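Local atomic coordinates of vitamin B12-binding protein (Vibrio cholerae O395, PDB entry 5YSC), a protein that binds vitamin B12 in the periplasm and probably hands it to the membrane subunit BtuC of the BtuCDF importer. Residues W84-P89 / S106-L111; R156-L161 / V185-D190; Q171-S176 / E192-Q197. One frame throughout, in Å; residues are numbered along the deposited sequence.

Contact 1 of 3, residues W84-P89 / S106-L111; sequences WPAGNP and SQTKTL
The indole of Trp84 turns its pyrrole edge to Thr108, with OG1 of that threonine and a water (water 1) both close to the ring plane; on one face the backbone of the same loop folds back, Gly87 N lying 3.5 Å above the Trp84 ring plane and over its centre. Thr108 CG2 lies out of the ring plane, on the side away from Gly87, 3.8 Å from Trp84 CD1. Two waters bridge the segments 84-89 and 106-111. Water 1 accepts from Trp84 NE1 at 3.2 Å and also bonds to Thr108 OG1. Water 2 accepts from Ala86 N at 3.0 Å, donates to Ser106 O at 2.6 Å and reaches Thr108 OG1 at 2.9 Å. One threonine hydroxyl therefore serves both waters, a position set by chi1 of 53°, which places OG1 between the backbone N and the carbonyl carbon. Direct packing is slight: Pro85 CD rests 3.4 Å from Ser106 O, and the methyl of Ala86 touches the Thr108 hydroxyl. The 84-89 loop holds its own shape, since Trp84 O accepts from both Gly87 N and Asn88 N, while Trp84 N donates to Asn88 OD1 at 2.9 Å from above the plane of the Asn88 amide. Trp84, Ala86 and Gly87 line the cyanocobalamin pocket. His29 meets the Trp84 ring edge-to-face and, with Asn117, bonds Ser106 OG. Both segments leave the ends of adjacent parallel strands, 80-83 and 103-105, and lead into helices 90-98 and 112-122.

Contact 2 of 3, residues R156-L161 / V185-D190; sequences RYFYQL and VNIFAD
With chi1 at 73°, Tyr157 holds its ring between its own backbone N and carbonyl carbon, which swings one face over the backbone of Asn186; the CA of Asn186 lies 4.0 Å from the Tyr157 ring centroid, a CH-pi contact. Ile187 adopts a similar first torsion (56°) for CG1 and thereby splits its branches: CD1 reaches Phe158 CB at 3.6 Å, while CG2 sits over a face of the Arg156 guanidinium, 3.7 Å from NH2, which bonds Lys206 O. The backbones pair as parallel strands, Tyr157 N donating to Val185 O at 2.9 Å and Ile187 N to Tyr157 O at 3.1 Å. Segment 185-190 then leaves the sheet through a type I turn, Asn186 to Ala189. Asn186 OD1 closes an Asx turn by accepting Phe188 N at 3.0 Å and reaches Tyr159 N through water 3, which donates to OD1; ND2 bonds Leu169 O. Beyond it the Phe158 and Phe188 rings meet obliquely, their planes at 66°, with Phe188 CE2 3.8 Å from Phe158 CD1. Strand 184-186 is outermost in its sheet, beside 155-159 and then 210-213; Phe179 of helix 176-181 stacks on Tyr157, and Val203 of helix 200-206 packs on both phenylalanines.

Contact 3 of 3, residues Q171-S176 / E192-Q197; sequences QGHWPS and EVPYPQ
The runs from Gln171 to Trp174 and from Glu192 to Tyr195 point in nearly the same direction, 16° apart, and come nearest at Gln171 and Pro194, whose CA atoms are 5.4 Å apart. Tyr195 makes the clear hydrogen bond: its OH donates to Trp174 O at 2.6 Å, in the carbonyl plane and on a lone pair, so the phenol is fixed at its tip. The same hydroxyl oxygen lies 3.3 Å from His173 CB. The His173 imidazole lies alongside Pro194 and offers it a face; Pro194 CB stands 3.6 Å from the ring centroid and only 14° off the normal, good evidence for a CH-pi contact. Extended beyond CG, Gln171 lays its amide near the Val193-Pro194 peptide, with OE1 3.8 Å from Pro194 CD, while NE2 bonds Ser191 O. The turn behind is tight: His173 O accepts both Ser176 N (2.8 Å) and Ser176 OG (2.7 Å), and the Trp174-Pro175 peptide is cis. Tyr195 and Trp174 belong to the cyanocobalamin pocket. Trp174 NE1 bonds Leu247 O of helix 244-248; Pro175 is the N-cap of helix 176-181, and the other segment leads into the short strand 197-198, antiparallel to 166-167.

How the contacts relate
Contacts 1 and 3 line the cyanocobalamin pocket from two lobes, the arrangement of this family of binding proteins, which hold their ligand in the cleft between; contact 2 lies behind contact 3 in the same lobe, about 11 Å from the ligand at the Tyr157 side chain. Contacts 1 and 3, with centres about 13 Å apart, touch each other between the lobes, where Trp174 CB lies 3.3 Å from Thr108 O. Contact 2 alternates with contact 3 along the chain and probably bonds to it, Ala189 O to Gln171 N at 2.9 Å. Leu161, in segment 156-161 but not touching 185-190, is a pocket residue and packs on Tyr195. Side chains of Ala86 and Tyr195 each approach the ligand to about 3 Å.

Contact 1 of 3, residues W84-P89 / S106-L111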
# COMPACT_ATOMS: atom_id res chain seq x y z
N TRP A 84 -2.85 0.03 11.97
CA TRP A 84 -2.06 -0.61 10.94
C TRP A 84 -0.93 -1.39 11.60
O TRP A 84 0.20 -0.89 11.72
CB TRP A 84 -1.51 0.43 9.99
CG TRP A 84 -0.67 -0.07 8.89
CD1 TRP A 84 -0.75 -1.29 8.25
CD2 TRP A 84 0.40 0.65 8.27
NE1 TRP A 84 0.21 -1.35 7.28
CE2 TRP A 84 0.93 -0.19 7.27
CE3 TRP A 84 0.95 1.93 8.45
CZ2 TRP A 84 2.02 0.21 6.45
CZ3 TRP A 84 2.03 2.32 7.64
CH2 TRP A 84 2.55 1.47 6.66
N PRO A 85 -1.21 -2.59 12.07
CA PRO A 85 -0.15 -3.36 12.76
C PRO A 85 1.15 -3.45 11.99
O PRO A 85 2.24 -3.36 12.57
CB PRO A 85 -0.80 -4.73 12.93
CG PRO A 85 -2.23 -4.50 12.96
CD PRO A 85 -2.49 -3.33 12.03
N ALA A 86 1.08 -3.58 10.66
CA ALA A 86 2.31 -3.78 9.90
C ALA A 86 3.23 -2.57 9.95
O ALA A 86 4.46 -2.74 9.82
CB ALA A 86 1.99 -4.17 8.45
N GLY A 87 2.68 -1.38 10.16
CA GLY A 87 3.46 -0.16 10.08
C GLY A 87 3.51 0.70 11.33
O GLY A 87 4.33 1.62 11.42
N ASN A 88 2.65 0.48 12.23
CA ASN A 88 2.62 1.28 13.46
C ASN A 88 3.58 0.69 14.50
O ASN A 88 3.78 -0.53 14.54
CB ASN A 88 1.25 1.30 14.10
CG ASN A 88 0.19 2.05 13.30
OD1 ASN A 88 -0.97 1.67 13.36
ND2 ASN A 88 0.55 3.16 12.67
N PRO A 89 4.11 1.50 15.40
CA PRO A 89 5.02 0.97 16.46
C PRO A 89 4.30 -0.01 17.37
O PRO A 89 3.29 0.36 18.00
CB PRO A 89 5.43 2.23 17.22
CG PRO A 89 5.06 3.37 16.35
CD PRO A 89 3.91 2.95 15.56
N SER A 106 -6.11 -3.38 10.86
CA SER A 106 -6.13 -3.52 9.40
C SER A 106 -5.01 -4.43 8.93
O SER A 106 -3.82 -4.06 9.02
CB SER A 106 -6.00 -2.14 8.77
OG SER A 106 -6.02 -2.22 7.34
N GLN A 107 -5.37 -5.53 8.28
CA GLN A 107 -4.40 -6.46 7.73
C GLN A 107 -4.12 -6.08 6.27
O GLN A 107 -5.06 -5.78 5.52
CB GLN A 107 -4.89 -7.90 7.81
CG GLN A 107 -5.22 -8.33 9.22
CD GLN A 107 -3.96 -8.67 10.00
OE1 GLN A 107 -3.06 -7.82 10.19
NE2 GLN A 107 -3.86 -9.94 10.44
N THR A 108 -2.85 -6.12 5.89
CA THR A 108 -2.38 -5.44 4.69
C THR A 108 -1.39 -6.28 3.89
O THR A 108 -0.31 -5.82 3.50
CB THR A 108 -1.76 -4.10 5.14
OG1 THR A 108 -0.78 -4.36 6.16
CG2 THR A 108 -2.84 -3.16 5.72
N LYS A 109 -1.79 -7.50 3.55
CA LYS A 109 -0.94 -8.39 2.75
C LYS A 109 -1.47 -8.77 1.37
O LYS A 109 -0.71 -8.84 0.41
CB LYS A 109 -0.62 -9.66 3.53
CG LYS A 109 0.42 -10.54 2.85
CD LYS A 109 0.39 -11.95 3.38
CE LYS A 109 1.75 -12.38 3.88
NZ LYS A 109 2.53 -11.23 4.41
N THR A 110 -2.77 -9.02 1.27
CA THR A 110 -3.39 -9.49 0.04
C THR A 110 -4.35 -8.44 -0.51
O THR A 110 -4.81 -7.54 0.19
CB THR A 110 -4.19 -10.78 0.24
OG1 THR A 110 -5.39 -10.49 0.94
CG2 THR A 110 -3.39 -11.79 1.01
N LEU A 111 -4.72 -8.64 -1.79
CA LEU A 111 -5.69 -7.76 -2.44
C LEU A 111 -7.10 -7.99 -1.93
O LEU A 111 -7.86 -7.05 -1.73
CB LEU A 111 -5.65 -7.96 -3.96
CG LEU A 111 -4.41 -7.37 -4.61
CD1 LEU A 111 -4.19 -8.02 -5.94
CD2 LEU A 111 -4.52 -5.81 -4.76
O HOH W 1 1.29 -3.03 4.76
O HOH W 2 -1.22 -4.51 9.00

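Contact 2 of 3, residues R156-L161 / V185-D190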
# COMPACT_ATOMS: atom_id res chain seq x y z
N ARG A 156 10.40 -11.23 -14.10
CA ARG A 156 11.23 -10.92 -12.94
C ARG A 156 11.41 -9.41 -12.82
O ARG A 156 12.03 -8.79 -13.68
CB ARG A 156 12.58 -11.63 -13.04
CG ARG A 156 12.42 -13.14 -13.19
CD ARG A 156 13.75 -13.84 -13.52
NE ARG A 156 14.73 -13.57 -12.49
CZ ARG A 156 15.83 -12.84 -12.63
NH1 ARG A 156 16.16 -12.32 -13.81
NH2 ARG A 156 16.63 -12.66 -11.57
N TYR A 157 10.93 -8.83 -11.73
CA TYR A 157 11.00 -7.39 -11.53
C TYR A 157 11.79 -7.03 -10.27
O TYR A 157 11.93 -7.81 -9.32
CB TYR A 157 9.58 -6.76 -11.46
CG TYR A 157 8.87 -7.06 -10.18
CD1 TYR A 157 8.10 -8.21 -10.04
CD2 TYR A 157 9.00 -6.21 -9.08
CE1 TYR A 157 7.47 -8.51 -8.84
CE2 TYR A 157 8.40 -6.50 -7.88
CZ TYR A 157 7.62 -7.66 -7.78
OH TYR A 157 7.01 -8.01 -6.61
N PHE A 158 12.32 -5.81 -10.30
CA PHE A 158 12.85 -5.11 -9.15
C PHE A 158 11.97 -3.90 -8.89
O PHE A 158 11.73 -3.12 -9.82
CB PHE A 158 14.28 -4.70 -9.47
CG PHE A 158 14.90 -3.80 -8.46
CD1 PHE A 158 14.86 -4.13 -7.11
CD2 PHE A 158 15.53 -2.63 -8.84
CE1 PHE A 158 15.45 -3.31 -6.17
CE2 PHE A 158 16.09 -1.80 -7.91
CZ PHE A 158 16.04 -2.14 -6.56
N TYR A 159 11.48 -3.74 -7.65
CA TYR A 159 10.75 -2.52 -7.26
C TYR A 159 11.49 -1.77 -6.17
O TYR A 159 11.61 -2.26 -5.04
CB TYR A 159 9.32 -2.83 -6.79
CG TYR A 159 8.59 -1.57 -6.30
CD1 TYR A 159 8.61 -0.40 -7.04
CD2 TYR A 159 7.92 -1.57 -5.10
CE1 TYR A 159 7.96 0.74 -6.60
CE2 TYR A 159 7.25 -0.45 -4.64
CZ TYR A 159 7.29 0.70 -5.39
OH TYR A 159 6.64 1.82 -4.93
N GLN A 160 11.94 -0.58 -6.54
CA GLN A 160 12.68 0.33 -5.69
C GLN A 160 11.76 1.30 -4.94
O GLN A 160 11.01 2.05 -5.56
CB GLN A 160 13.60 1.10 -6.64
CG GLN A 160 14.76 1.69 -6.02
CD GLN A 160 15.72 2.18 -7.06
OE1 GLN A 160 15.46 2.10 -8.29
NE2 GLN A 160 16.84 2.67 -6.60
N LEU A 161 11.85 1.31 -3.61
CA LEU A 161 11.15 2.31 -2.81
C LEU A 161 11.90 3.63 -2.69
O LEU A 161 11.29 4.67 -2.39
CB LEU A 161 10.90 1.77 -1.40
CG LEU A 161 9.93 0.62 -1.27
CD1 LEU A 161 9.89 0.21 0.18
CD2 LEU A 161 8.51 1.03 -1.71
N VAL A 185 7.41 -11.68 -10.52
CA VAL A 185 8.27 -12.42 -9.59
C VAL A 185 9.32 -11.45 -9.07
O VAL A 185 10.12 -10.92 -9.84
CB VAL A 185 8.90 -13.65 -10.25
CG1 VAL A 185 9.89 -14.36 -9.29
CG2 VAL A 185 7.81 -14.60 -10.69
N ASN A 186 9.27 -11.18 -7.76
CA ASN A 186 10.20 -10.28 -7.10
C ASN A 186 11.58 -10.90 -7.02
O ASN A 186 11.73 -11.99 -6.46
CB ASN A 186 9.67 -9.97 -5.70
CG ASN A 186 10.59 -9.10 -4.90
OD1 ASN A 186 11.49 -8.45 -5.43
ND2 ASN A 186 10.35 -9.06 -3.60
N ILE A 187 12.60 -10.20 -7.52
CA ILE A 187 13.97 -10.75 -7.53
C ILE A 187 14.53 -10.85 -6.12
O ILE A 187 15.48 -11.60 -5.87
CB ILE A 187 14.95 -9.91 -8.38
CG1 ILE A 187 14.98 -8.44 -7.94
CG2 ILE A 187 14.61 -10.03 -9.87
CD1 ILE A 187 16.18 -7.63 -8.52
N PHE A 188 13.98 -10.09 -5.17
CA PHE A 188 14.47 -10.11 -3.80
C PHE A 188 13.49 -10.81 -2.86
O PHE A 188 13.54 -10.61 -1.65
CB PHE A 188 14.76 -8.69 -3.35
CG PHE A 188 16.04 -8.13 -3.92
CD1 PHE A 188 17.27 -8.60 -3.48
CD2 PHE A 188 16.02 -7.14 -4.89
CE1 PHE A 188 18.47 -8.09 -4.00
CE2 PHE A 188 17.20 -6.62 -5.42
CZ PHE A 188 18.43 -7.09 -4.98
N ALA A 189 12.64 -11.67 -3.40
CA ALA A 189 11.60 -12.30 -2.59
C ALA A 189 12.21 -13.01 -1.40
O ALA A 189 11.71 -12.90 -0.27
CB ALA A 189 10.82 -13.29 -3.44
N ASP A 190 13.29 -13.75 -1.63
CA ASP A 190 13.95 -14.54 -0.57
C ASP A 190 15.03 -13.70 0.10
O ASP A 190 16.22 -13.94 -0.06
CB ASP A 190 14.54 -15.82 -1.15
CG ASP A 190 13.50 -16.69 -1.81
OD1 ASP A 190 12.33 -16.65 -1.35
OD2 ASP A 190 13.85 -17.39 -2.80
O HOH W 3 12.39 -5.81 -5.75

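Contact 3 of 3, residues Q171-S176 / E192-Q197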
# COMPACT_ATOMS: atom_id res chain seq x y z
N GLN A 171 9.75 -11.18 0.97
CA GLN A 171 8.95 -12.06 1.82
C GLN A 171 7.45 -11.96 1.59
O GLN A 171 6.66 -12.31 2.48
CB GLN A 171 9.25 -11.80 3.31
CG GLN A 171 10.69 -11.95 3.67
CD GLN A 171 10.92 -11.83 5.15
OE1 GLN A 171 9.99 -11.58 5.92
NE2 GLN A 171 12.16 -12.00 5.57
N GLY A 172 7.03 -11.52 0.40
CA GLY A 172 5.62 -11.45 0.11
C GLY A 172 4.91 -10.27 0.75
O GLY A 172 3.70 -10.18 0.63
N HIS A 173 5.63 -9.43 1.49
CA HIS A 173 5.01 -8.31 2.17
C HIS A 173 4.55 -7.27 1.16
O HIS A 173 5.03 -7.21 0.01
CB HIS A 173 5.97 -7.68 3.15
CG HIS A 173 6.16 -8.51 4.38
ND1 HIS A 173 6.03 -8.01 5.65
CD2 HIS A 173 6.44 -9.83 4.51
CE1 HIS A 173 6.24 -8.98 6.53
NE2 HIS A 173 6.50 -10.10 5.87
N TRP A 174 3.64 -6.42 1.62
CA TRP A 174 3.01 -5.45 0.74
C TRP A 174 4.05 -4.52 0.11
O TRP A 174 4.93 -4.00 0.80
CB TRP A 174 1.99 -4.65 1.52
CG TRP A 174 1.17 -3.82 0.62
CD1 TRP A 174 1.35 -2.50 0.29
CD2 TRP A 174 0.04 -4.27 -0.13
NE1 TRP A 174 0.40 -2.12 -0.63
CE2 TRP A 174 -0.42 -3.19 -0.88
CE3 TRP A 174 -0.62 -5.50 -0.24
CZ2 TRP A 174 -1.52 -3.30 -1.74
CZ3 TRP A 174 -1.72 -5.59 -1.07
CH2 TRP A 174 -2.15 -4.49 -1.81
N PRO A 175 3.93 -4.22 -1.20
CA PRO A 175 2.91 -4.56 -2.19
C PRO A 175 3.22 -5.76 -3.08
O PRO A 175 2.78 -5.82 -4.26
CB PRO A 175 2.87 -3.29 -3.03
CG PRO A 175 4.26 -2.84 -3.05
CD PRO A 175 4.78 -3.11 -1.66
N SER A 176 3.91 -6.76 -2.53
CA SER A 176 4.29 -7.92 -3.34
C SER A 176 3.10 -8.52 -4.10
O SER A 176 3.22 -8.87 -5.29
CB SER A 176 4.92 -9.01 -2.45
OG SER A 176 6.18 -8.57 -1.97
N GLU A 192 16.12 -11.89 4.03
CA GLU A 192 16.00 -12.19 5.46
C GLU A 192 15.11 -11.20 6.19
O GLU A 192 14.61 -11.52 7.26
CB GLU A 192 17.40 -12.24 6.09
CG GLU A 192 18.35 -13.13 5.27
CD GLU A 192 19.61 -13.54 6.00
OE1 GLU A 192 19.61 -14.63 6.62
OE2 GLU A 192 20.61 -12.78 5.94
N VAL A 193 14.85 -10.03 5.61
CA VAL A 193 13.93 -9.05 6.20
C VAL A 193 12.91 -8.67 5.14
O VAL A 193 13.16 -8.86 3.94
CB VAL A 193 14.67 -7.80 6.73
CG1 VAL A 193 15.69 -8.18 7.80
CG2 VAL A 193 15.36 -7.02 5.59
N PRO A 194 11.75 -8.15 5.56
CA PRO A 194 10.68 -7.79 4.60
C PRO A 194 10.99 -6.59 3.71
O PRO A 194 10.47 -6.53 2.59
CB PRO A 194 9.48 -7.51 5.51
CG PRO A 194 10.04 -7.31 6.86
CD PRO A 194 11.25 -8.17 6.94
N TYR A 195 11.77 -5.63 4.16
CA TYR A 195 12.10 -4.46 3.35
C TYR A 195 13.60 -4.25 3.38
O TYR A 195 14.09 -3.30 4.01
CB TYR A 195 11.33 -3.23 3.83
CG TYR A 195 9.86 -3.50 3.67
CD1 TYR A 195 9.23 -3.30 2.44
CD2 TYR A 195 9.12 -3.99 4.71
CE1 TYR A 195 7.88 -3.62 2.27
CE2 TYR A 195 7.78 -4.32 4.57
CZ TYR A 195 7.15 -4.11 3.34
OH TYR A 195 5.81 -4.40 3.24
N PRO A 196 14.34 -5.08 2.67
CA PRO A 196 15.80 -5.03 2.75
C PRO A 196 16.40 -3.83 2.05
O PRO A 196 15.91 -3.36 1.02
CB PRO A 196 16.24 -6.32 2.06
CG PRO A 196 15.15 -6.64 1.15
CD PRO A 196 13.89 -6.15 1.78
N GLN A 197 17.51 -3.37 2.60
CA GLN A 197 18.37 -2.44 1.91
C GLN A 197 19.29 -3.29 1.03
O GLN A 197 19.82 -4.30 1.48
CB GLN A 197 19.18 -1.63 2.92
CG GLN A 197 19.95 -0.49 2.31
CD GLN A 197 20.69 0.31 3.35
OE1 GLN A 197 20.16 0.61 4.41
NE2 GLN A 197 21.93 0.67 3.04